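Local coordinates for protein lactaldehyde dehydrogenase (Methanocaldococcus jannaschii, PDB 3PQA) that oxidises lactaldehyde to lactate with NAD, a step in the biosynthesis of coenzyme F420, at residues 450-454 with 455-459; 377-380 with 381-385; 169-172 with 173-176. All blocks are in the same frame, centred on the assembly; numbering follows the deposited sequence.

Interaction 1. Residues 450-454 with 455-459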
ATOM      1  N   ALA B 450     -14.882  -0.682  -4.283  1.00  8.94           N
ATOM      2  CA  ALA B 450     -16.203  -0.155  -3.921  1.00  9.30           C
ATOM      3  C   ALA B 450     -16.224   0.286  -2.453  1.00  8.69           C
ATOM      4  O   ALA B 450     -16.843   1.306  -2.113  1.00  9.79           O
ATOM      5  CB  ALA B 450     -17.278  -1.194  -4.180  1.00  9.96           C
ATOM      6  N   MET B 451     -15.541  -0.461  -1.585  1.00  8.70           N
ATOM      7  CA  MET B 451     -15.478  -0.105  -0.166  1.00  8.03           C
ATOM      8  C   MET B 451     -14.876   1.293   0.002  1.00  8.41           C
ATOM      9  O   MET B 451     -15.384   2.119   0.782  1.00  8.53           O
ATOM     10  CB  MET B 451     -14.702  -1.143   0.652  1.00  8.37           C
ATOM     11  CG  MET B 451     -15.447  -2.460   0.877  1.00  9.69           C
ATOM     12  SD  MET B 451     -14.424  -3.760   1.681  1.00  7.71           S
ATOM     13  CE  MET B 451     -14.091  -3.049   3.336  1.00 10.06           C
ATOM     14  N   GLU B 452     -13.822   1.570  -0.765  1.00  9.81           N
ATOM     15  CA  GLU B 452     -13.224   2.894  -0.735  1.00 11.22           C
ATOM     16  C   GLU B 452     -14.180   4.007  -1.199  1.00 11.30           C
ATOM     17  O   GLU B 452     -14.188   5.091  -0.600  1.00 13.26           O
ATOM     18  CB  GLU B 452     -11.896   2.935  -1.509  1.00 15.42           C
ATOM     19  CG  GLU B 452     -11.151   4.275  -1.399  1.00 18.97           C
ATOM     20  CD  GLU B 452     -10.664   4.594   0.021  1.00 16.40           C
ATOM     21  OE1 GLU B 452     -10.692   3.697   0.899  1.00 19.32           O
ATOM     22  OE2 GLU B 452     -10.244   5.746   0.283  1.00 19.32           O
ATOM     23  N   GLU B 453     -14.969   3.739  -2.242  1.00 11.75           N
ATOM     24  CA  GLU B 453     -15.975   4.690  -2.765  1.00 13.00           C
ATOM     25  C   GLU B 453     -17.091   4.888  -1.742  1.00 11.97           C
ATOM     26  O   GLU B 453     -17.625   5.975  -1.618  1.00 13.03           O
ATOM     27  CB  GLU B 453     -16.607   4.185  -4.069  1.00 17.66           C
ATOM     28  CG  GLU B 453     -15.619   3.734  -5.152  1.00 21.02           C
ATOM     29  CD  GLU B 453     -15.091   4.849  -6.028  1.00 18.77           C
ATOM     30  OE1 GLU B 453     -15.475   6.023  -5.811  1.00 21.26           O
ATOM     31  OE2 GLU B 453     -14.273   4.527  -6.939  1.00 21.35           O
ATOM     32  N   MET B 454     -17.424   3.823  -1.018  1.00 10.25           N
ATOM     33  CA  MET B 454     -18.550   3.813  -0.081  1.00  9.28           C
ATOM     34  C   MET B 454     -18.179   4.247   1.346  1.00  9.59           C
ATOM     35  O   MET B 454     -18.971   4.117   2.278  1.00 10.23           O
ATOM     36  CB  MET B 454     -19.235   2.431  -0.093  1.00  8.88           C
ATOM     37  CG  MET B 454     -19.962   2.116  -1.428  1.00 11.77           C
ATOM     38  SD  MET B 454     -20.714   0.470  -1.469  1.00  8.65           S
ATOM     39  CE  MET B 454     -21.546   0.519  -3.087  1.00 11.78           C
ATOM     40  N   SER B 455     -16.964   4.756   1.511  1.00 10.32           N
ATOM     41  CA  SER B 455     -16.579   5.317   2.784  1.00 10.94           C
ATOM     42  C   SER B 455     -15.927   6.682   2.592  1.00  9.84           C
ATOM     43  O   SER B 455     -15.555   7.053   1.464  1.00 10.74           O
ATOM     44  CB  SER B 455     -15.709   4.322   3.576  1.00 13.35           C
ATOM     45  OG  SER B 455     -14.571   3.919   2.872  1.00 19.38           O
ATOM     46  N   ASN B 456     -15.863   7.446   3.679  1.00  8.65           N
ATOM     47  CA  ASN B 456     -15.162   8.727   3.700  1.00  8.55           C
ATOM     48  C   ASN B 456     -13.943   8.602   4.588  1.00  9.25           C
ATOM     49  O   ASN B 456     -13.980   7.901   5.603  1.00 10.53           O
ATOM     50  CB  ASN B 456     -16.071   9.819   4.267  1.00 10.75           C
ATOM     51  CG  ASN B 456     -17.212  10.178   3.335  1.00 11.24           C
ATOM     52  OD1 ASN B 456     -17.036  10.289   2.117  1.00 11.01           O
ATOM     53  ND2 ASN B 456     -18.397  10.379   3.915  1.00 10.96           N
ATOM     54  N   ILE B 457     -12.870   9.295   4.217  1.00  9.40           N
ATOM     55  CA  ILE B 457     -11.673   9.331   5.055  1.00  9.54           C
ATOM     56  C   ILE B 457     -11.866  10.322   6.207  1.00  9.69           C
ATOM     57  O   ILE B 457     -12.479  11.396   6.040  1.00 10.44           O
ATOM     58  CB  ILE B 457     -10.403   9.693   4.245  1.00 10.69           C
ATOM     59  CG1 ILE B 457     -10.102   8.607   3.208  1.00 10.73           C
ATOM     60  CG2 ILE B 457      -9.177   9.866   5.195  1.00 10.72           C
ATOM     61  CD1 ILE B 457      -9.006   9.000   2.177  1.00 11.08           C
ATOM     62  N   LYS B 458     -11.372   9.942   7.382  1.00  9.49           N
ATOM     63  CA  LYS B 458     -11.239  10.852   8.509  1.00 10.10           C
ATOM     64  C   LYS B 458      -9.769  10.844   8.852  1.00  9.91           C
ATOM     65  O   LYS B 458      -9.183   9.774   9.023  1.00 10.45           O
ATOM     66  CB  LYS B 458     -12.068  10.394   9.716  1.00 12.50           C
ATOM     67  CG  LYS B 458     -11.818  11.216  10.990  1.00 13.51           C
ATOM     68  CD  LYS B 458     -12.664  10.732  12.168  1.00 13.44           C
ATOM     69  CE  LYS B 458     -14.121  11.206  12.074  1.00 13.64           C
ATOM     70  NZ  LYS B 458     -14.942  10.594  13.186  1.00 13.80           N
ATOM     71  N   THR B 459      -9.179  12.031   8.926  1.00  9.30           N
ATOM     72  CA  THR B 459      -7.779  12.178   9.323  1.00  8.60           C
ATOM     73  C   THR B 459      -7.753  12.627  10.768  1.00  8.47           C
ATOM     74  O   THR B 459      -8.384  13.631  11.132  1.00  9.16           O
ATOM     75  CB  THR B 459      -7.072  13.208   8.437  1.00  9.71           C
ATOM     76  OG1 THR B 459      -7.279  12.853   7.063  1.00 10.28           O
ATOM     77  CG2 THR B 459      -5.563  13.273   8.776  1.00 10.22           C
TER
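S455 meets M451 and E452 where helix 447-453 ends and strand 455-463 of this aldehyde dehydrogenase begins. M454 is the first residue to leave the helical conformation. M454 N still bonds to A450 O at 2.8 Å, and it makes a weak second bond to M451 O. The next residue, S455, is extended, so its amide does not carry the helical pattern on. The hydroxyl of S455 takes over instead. S455 OG gives a hydrogen bond of 2.9 Å to M451 O. The C=O...OG angle is 139°, and OG is tilted 29° from the carbonyl plane. The torsion explains the reach: OG sits between its own backbone N and carbonyl carbon (chi1 56°), which turns it back toward the last helical turn. An alanine here would probably cost the carbonyl of M451 this hydroxyl bond, leaving it the weak one from M454 N, and weaken the hold of the strand start on the helix end. On the flank, E452 CG lies anti to the backbone N and the chain then bends. Its carboxylate comes forward along the strand, with E452 OE2 at 4.0 Å from I457 CD1. One side chain passes aslant over the other. The charge of E452 is met by a salt bridge from OE1 to R128. M454 points its extended side chain the other way, onto A154 of helix 145-156 and onto M216 and S218 of strand 216-220. Further along, I457, K458 and T459 bond to a second subunit, and T459 pairs there in parallel with a strand of that chain. The arrangement is a helix C-terminal turn closed by a serine hydroxyl, leading into a strand that continues the sheet across the subunit interface.

Interaction 2. Residues 377-380 with 381-385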
ATOM      1  N   ILE B 377     -15.009  -5.098 -38.950  1.00 16.76           N
ATOM      2  CA  ILE B 377     -14.465  -4.096 -39.850  1.00 17.85           C
ATOM      3  C   ILE B 377     -13.057  -4.504 -40.217  1.00 17.93           C
ATOM      4  O   ILE B 377     -12.205  -4.663 -39.336  1.00 16.71           O
ATOM      5  CB  ILE B 377     -14.413  -2.692 -39.196  1.00 19.54           C
ATOM      6  CG1 ILE B 377     -15.800  -2.242 -38.722  1.00 20.72           C
ATOM      7  CG2 ILE B 377     -13.750  -1.670 -40.142  1.00 20.78           C
ATOM      8  CD1 ILE B 377     -16.174  -2.753 -37.314  1.00 19.80           C
ATOM      9  N   ARG B 378     -12.798  -4.696 -41.509  1.00 18.06           N
ATOM     10  CA  ARG B 378     -11.432  -5.016 -41.921  1.00 19.51           C
ATOM     11  C   ARG B 378     -10.676  -3.715 -42.173  1.00 18.81           C
ATOM     12  O   ARG B 378     -11.208  -2.779 -42.778  1.00 18.75           O
ATOM     13  CB  ARG B 378     -11.388  -5.967 -43.133  1.00 23.28           C
ATOM     14  CG  ARG B 378     -11.595  -5.320 -44.493  1.00 24.55           C
ATOM     15  CD  ARG B 378     -11.484  -6.365 -45.594  1.00 24.26           C
ATOM     16  NE  ARG B 378     -12.544  -7.367 -45.496  1.00 24.99           N
ATOM     17  CZ  ARG B 378     -12.454  -8.619 -45.940  1.00 24.73           C
ATOM     18  NH1 ARG B 378     -13.482  -9.450 -45.796  1.00 25.21           N
ATOM     19  NH2 ARG B 378     -11.336  -9.047 -46.522  1.00 25.13           N
ATOM     20  N   THR B 379      -9.452  -3.632 -41.667  1.00 18.98           N
ATOM     21  CA  THR B 379      -8.697  -2.403 -41.773  1.00 20.10           C
ATOM     22  C   THR B 379      -7.196  -2.645 -41.672  1.00 19.08           C
ATOM     23  O   THR B 379      -6.761  -3.777 -41.484  1.00 19.08           O
ATOM     24  CB  THR B 379      -9.155  -1.373 -40.700  1.00 22.31           C
ATOM     25  OG1 THR B 379      -8.523  -0.119 -40.958  1.00 25.30           O
ATOM     26  CG2 THR B 379      -8.802  -1.847 -39.310  1.00 25.19           C
ATOM     27  N   ASN B 380      -6.408  -1.585 -41.800  1.00 19.00           N
ATOM     28  CA  ASN B 380      -4.983  -1.701 -41.545  1.00 20.08           C
ATOM     29  C   ASN B 380      -4.629  -1.373 -40.097  1.00 18.45           C
ATOM     30  O   ASN B 380      -5.370  -0.680 -39.402  1.00 18.01           O
ATOM     31  CB  ASN B 380      -4.184  -0.844 -42.519  1.00 23.49           C
ATOM     32  CG  ASN B 380      -4.165  -1.434 -43.908  1.00 24.45           C
ATOM     33  OD1 ASN B 380      -3.799  -2.601 -44.097  1.00 23.90           O
ATOM     34  ND2 ASN B 380      -4.558  -0.636 -44.894  1.00 23.86           N
ATOM     35  N   GLU B 381      -3.486  -1.866 -39.654  1.00 18.46           N
ATOM     36  CA  GLU B 381      -3.117  -1.731 -38.251  1.00 20.00           C
ATOM     37  C   GLU B 381      -3.153  -0.278 -37.762  1.00 19.28           C
ATOM     38  O   GLU B 381      -3.673   0.009 -36.676  1.00 18.40           O
ATOM     39  CB  GLU B 381      -1.741  -2.327 -38.018  1.00 22.15           C
ATOM     40  CG  GLU B 381      -1.379  -2.402 -36.566  1.00 24.23           C
ATOM     41  CD  GLU B 381      -0.113  -3.166 -36.357  1.00 22.70           C
ATOM     42  OE1 GLU B 381       0.005  -4.305 -36.879  1.00 24.43           O
ATOM     43  OE2 GLU B 381       0.743  -2.618 -35.657  1.00 24.52           O
ATOM     44  N   GLU B 382      -2.637   0.641 -38.580  1.00 19.78           N
ATOM     45  CA  GLU B 382      -2.494   2.029 -38.146  1.00 21.78           C
ATOM     46  C   GLU B 382      -3.795   2.806 -37.991  1.00 21.76           C
ATOM     47  O   GLU B 382      -3.783   3.910 -37.449  1.00 22.28           O
ATOM     48  CB  GLU B 382      -1.493   2.792 -39.028  1.00 24.52           C
ATOM     49  CG  GLU B 382      -0.048   2.333 -38.838  1.00 26.58           C
ATOM     50  CD  GLU B 382       0.390   2.278 -37.368  1.00 25.14           C
ATOM     51  OE1 GLU B 382       1.232   1.406 -37.044  1.00 26.75           O
ATOM     52  OE2 GLU B 382      -0.098   3.090 -36.544  1.00 26.64           O
ATOM     53  N   GLU B 383      -4.900   2.228 -38.448  1.00 21.85           N
ATOM     54  CA  GLU B 383      -6.223   2.847 -38.322  1.00 22.92           C
ATOM     55  C   GLU B 383      -6.940   2.405 -37.046  1.00 21.63           C
ATOM     56  O   GLU B 383      -7.954   2.995 -36.646  1.00 21.06           O
ATOM     57  CB  GLU B 383      -7.106   2.442 -39.505  1.00 26.34           C
ATOM     58  CG  GLU B 383      -6.530   2.761 -40.858  1.00 28.06           C
ATOM     59  CD  GLU B 383      -6.292   4.243 -41.043  1.00 26.98           C
ATOM     60  OE1 GLU B 383      -5.261   4.599 -41.649  1.00 28.32           O
ATOM     61  OE2 GLU B 383      -7.132   5.055 -40.589  1.00 28.27           O
ATOM     62  N   MET B 384      -6.434   1.337 -36.441  1.00 19.51           N
ATOM     63  CA  MET B 384      -7.198   0.595 -35.438  1.00 17.81           C
ATOM     64  C   MET B 384      -7.423   1.369 -34.144  1.00 17.27           C
ATOM     65  O   MET B 384      -8.537   1.354 -33.600  1.00 17.22           O
ATOM     66  CB  MET B 384      -6.544  -0.769 -35.169  1.00 15.82           C
ATOM     67  CG  MET B 384      -6.766  -1.758 -36.304  1.00 17.99           C
ATOM     68  SD  MET B 384      -5.855  -3.294 -36.069  1.00 14.49           S
ATOM     69  CE  MET B 384      -6.479  -4.217 -37.500  1.00 18.09           C
ATOM     70  N   ILE B 385      -6.385   2.056 -33.663  1.00 17.10           N
ATOM     71  CA  ILE B 385      -6.497   2.789 -32.399  1.00 18.15           C
ATOM     72  C   ILE B 385      -7.497   3.926 -32.573  1.00 17.47           C
ATOM     73  O   ILE B 385      -8.344   4.132 -31.714  1.00 16.51           O
ATOM     74  CB  ILE B 385      -5.134   3.266 -31.853  1.00 20.31           C
ATOM     75  CG1 ILE B 385      -4.371   2.055 -31.310  1.00 21.60           C
ATOM     76  CG2 ILE B 385      -5.311   4.284 -30.721  1.00 21.71           C
ATOM     77  CD1 ILE B 385      -2.919   2.272 -30.995  1.00 20.70           C
TER
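T379 and M384 pack together at a strand-to-helix turn, where strand 373-379 gives way to the short helix 384-388. T379 holds OG1 anti to its backbone N (chi1 -172°). This puts the hydroxyl over the aliphatic part of E383, with T379 OG1 at 3.3 Å from E383 CB. The methyl T379 CG2 takes the other branch and lies 3.6 Å from M384 CG. M384 CG leaves anti to the carbonyl carbon (chi1 -74°), and the rest of the chain is fully extended. The methionine therefore runs past the threonine in the opposite direction, and its end comes back to T379: M384 CE is 3.8 Å from T379 CG2. Farther out, M384 rests on F410 of helix 404-413 and on L251. The carboxylate of E383 leads away from T379. E381 forms a salt bridge with K406. The turn itself is pinned by the backbone. E383 N gives a hydrogen bond to N380 O, with an N-H...O angle of 157°, and approaches from above the carbonyl plane. The same carbonyl also touches a side chain, as N380 O lies 3.6 Å from M384 CG.

Interaction 3. Residues 169-172 with 173-176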
ATOM      1  N   ALA B 169     -35.809  -8.097 -14.214  1.00 14.55           N
ATOM      2  CA  ALA B 169     -35.431  -9.375 -13.605  1.00 13.26           C
ATOM      3  C   ALA B 169     -35.242  -9.245 -12.094  1.00 13.34           C
ATOM      4  O   ALA B 169     -34.157  -9.494 -11.592  1.00 13.98           O
ATOM      5  CB  ALA B 169     -34.160  -9.950 -14.264  1.00 13.21           C
ATOM      6  N   PRO B 170     -36.316  -8.882 -11.366  1.00 13.42           N
ATOM      7  CA  PRO B 170     -36.227  -8.589  -9.929  1.00 13.40           C
ATOM      8  C   PRO B 170     -36.237  -9.807  -8.993  1.00 13.37           C
ATOM      9  O   PRO B 170     -35.885  -9.672  -7.821  1.00 13.37           O
ATOM     10  CB  PRO B 170     -37.483  -7.741  -9.683  1.00 13.81           C
ATOM     11  CG  PRO B 170     -38.489  -8.302 -10.646  1.00 14.46           C
ATOM     12  CD  PRO B 170     -37.704  -8.768 -11.865  1.00 13.81           C
ATOM     13  N   LEU B 171     -36.628 -10.982  -9.486  1.00 13.98           N
ATOM     14  CA  LEU B 171     -36.933 -12.089  -8.561  1.00 14.78           C
ATOM     15  C   LEU B 171     -35.731 -12.613  -7.771  1.00 14.48           C
ATOM     16  O   LEU B 171     -35.851 -12.952  -6.581  1.00 14.25           O
ATOM     17  CB  LEU B 171     -37.690 -13.225  -9.258  1.00 16.09           C
ATOM     18  CG  LEU B 171     -39.023 -12.845  -9.919  1.00 16.80           C
ATOM     19  CD1 LEU B 171     -39.698 -14.087 -10.478  1.00 16.24           C
ATOM     20  CD2 LEU B 171     -39.962 -12.100  -8.953  1.00 16.21           C
ATOM     21  N   VAL B 172     -34.567 -12.643  -8.407  1.00 14.25           N
ATOM     22  CA  VAL B 172     -33.393 -13.102  -7.689  1.00 14.55           C
ATOM     23  C   VAL B 172     -33.025 -12.097  -6.591  1.00 13.37           C
ATOM     24  O   VAL B 172     -32.501 -12.497  -5.559  1.00 13.75           O
ATOM     25  CB  VAL B 172     -32.195 -13.426  -8.608  1.00 16.79           C
ATOM     26  CG1 VAL B 172     -31.418 -12.167  -8.986  1.00 18.50           C
ATOM     27  CG2 VAL B 172     -31.292 -14.458  -7.945  1.00 18.50           C
ATOM     28  N   CYS B 173     -33.320 -10.811  -6.820  1.00 12.80           N
ATOM     29  CA  CYS B 173     -33.046  -9.744  -5.842  1.00 12.97           C
ATOM     30  C   CYS B 173     -33.978  -9.818  -4.650  1.00 13.12           C
ATOM     31  O   CYS B 173     -33.572  -9.518  -3.517  1.00 13.57           O
ATOM     32  CB  CYS B 173     -33.150  -8.373  -6.501  1.00 13.74           C
ATOM     33  SG  CYS B 173     -31.864  -8.157  -7.747  1.00 16.05           S
ATOM     34  N   ILE B 174     -35.221 -10.227  -4.904  1.00 13.02           N
ATOM     35  CA  ILE B 174     -36.180 -10.487  -3.825  1.00 13.91           C
ATOM     36  C   ILE B 174     -35.678 -11.662  -2.981  1.00 12.23           C
ATOM     37  O   ILE B 174     -35.734 -11.616  -1.752  1.00 12.62           O
ATOM     38  CB  ILE B 174     -37.624 -10.724  -4.372  1.00 16.72           C
ATOM     39  CG1 ILE B 174     -38.199  -9.405  -4.901  1.00 17.21           C
ATOM     40  CG2 ILE B 174     -38.526 -11.294  -3.291  1.00 17.21           C
ATOM     41  CD1 ILE B 174     -39.389  -9.584  -5.871  1.00 17.33           C
ATOM     42  N   GLU B 175     -35.144 -12.686  -3.647  1.00 12.17           N
ATOM     43  CA  GLU B 175     -34.556 -13.822  -2.942  1.00 13.35           C
ATOM     44  C   GLU B 175     -33.328 -13.434  -2.122  1.00 12.70           C
ATOM     45  O   GLU B 175     -33.164 -13.902  -0.993  1.00 12.11           O
ATOM     46  CB  GLU B 175     -34.229 -14.966  -3.894  1.00 17.08           C
ATOM     47  CG  GLU B 175     -35.477 -15.729  -4.418  1.00 18.85           C
ATOM     48  CD  GLU B 175     -36.501 -16.024  -3.329  1.00 17.97           C
ATOM     49  OE1 GLU B 175     -36.183 -16.753  -2.360  1.00 19.00           O
ATOM     50  OE2 GLU B 175     -37.631 -15.501  -3.433  1.00 18.98           O
ATOM     51  N   LEU B 176     -32.476 -12.584  -2.696  1.00 12.49           N
ATOM     52  CA  LEU B 176     -31.285 -12.117  -1.973  1.00 12.16           C
ATOM     53  C   LEU B 176     -31.686 -11.296  -0.748  1.00 11.92           C
ATOM     54  O   LEU B 176     -31.053 -11.403   0.305  1.00 12.45           O
ATOM     55  CB  LEU B 176     -30.353 -11.321  -2.894  1.00 13.48           C
ATOM     56  CG  LEU B 176     -29.081 -10.730  -2.262  1.00 13.36           C
ATOM     57  CD1 LEU B 176     -28.167 -11.834  -1.723  1.00 13.58           C
ATOM     58  CD2 LEU B 176     -28.344  -9.863  -3.278  1.00 13.60           C
TER
HETATM   59  O   HOH W   1     -38.309 -14.113  -5.721  1.00 19.82           O
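C173 to L176 set their amides on the carbonyls of P170 to V172 near the start of helix 171-186. Just before them, L171 N gives a hydrogen bond to D83 of helix 73-84. C173 N makes a weak hydrogen bond to P170 O. C173 CB is 3.3 Å from P170 O, and C173 SG is 4.2 Å from V172 CG1. I174 N bonds to P170 O more squarely, at 3.0 Å and almost head-on to the carbonyl. P170 O thus receives two amides. The side chain of I174 runs beside that of L171 in the same direction, and L171 CD2 meets I174 CD1 at 4.0 Å. These two face strand 24-28. E175 N bonds to L171 O at 3.0 Å. The E175 chain bends (chi2 -44°), and its carboxylate reaches a water and K178. The water donates to both L171 O and E175 OE2, the latter at 2.8 Å, so L171 O is held by an amide and a water. With K178, E175 OE2 forms a salt bridge. L176 N closes the turn on V172 O at 2.9 Å. This is the N-terminal part of the helix of a beta-alpha-beta unit, between strands 160-165 and 194-196.

In the fold
Following the chain from the N terminus, interaction 3 comes first, then interaction 2, then interaction 1. They lie in series; none nests in or crosses another. Each is a local turn and closes no long loop. Interaction 3 lies near the start of the helix that connects strands 160-165 and 194-196 of one mixed sheet. Interaction 2 leads out of strand 373-379, which belongs to the other mixed sheet. Interaction 1 leads into strand 455-463, which pairs antiparallel with strand 122-138 of the first sheet. Helix 145-156 is a shared neighbour of interactions 1 and 3, whose nearest atoms are about 12 Å apart. Interactions 2 and 3 lie on opposite sides of the chain's centre.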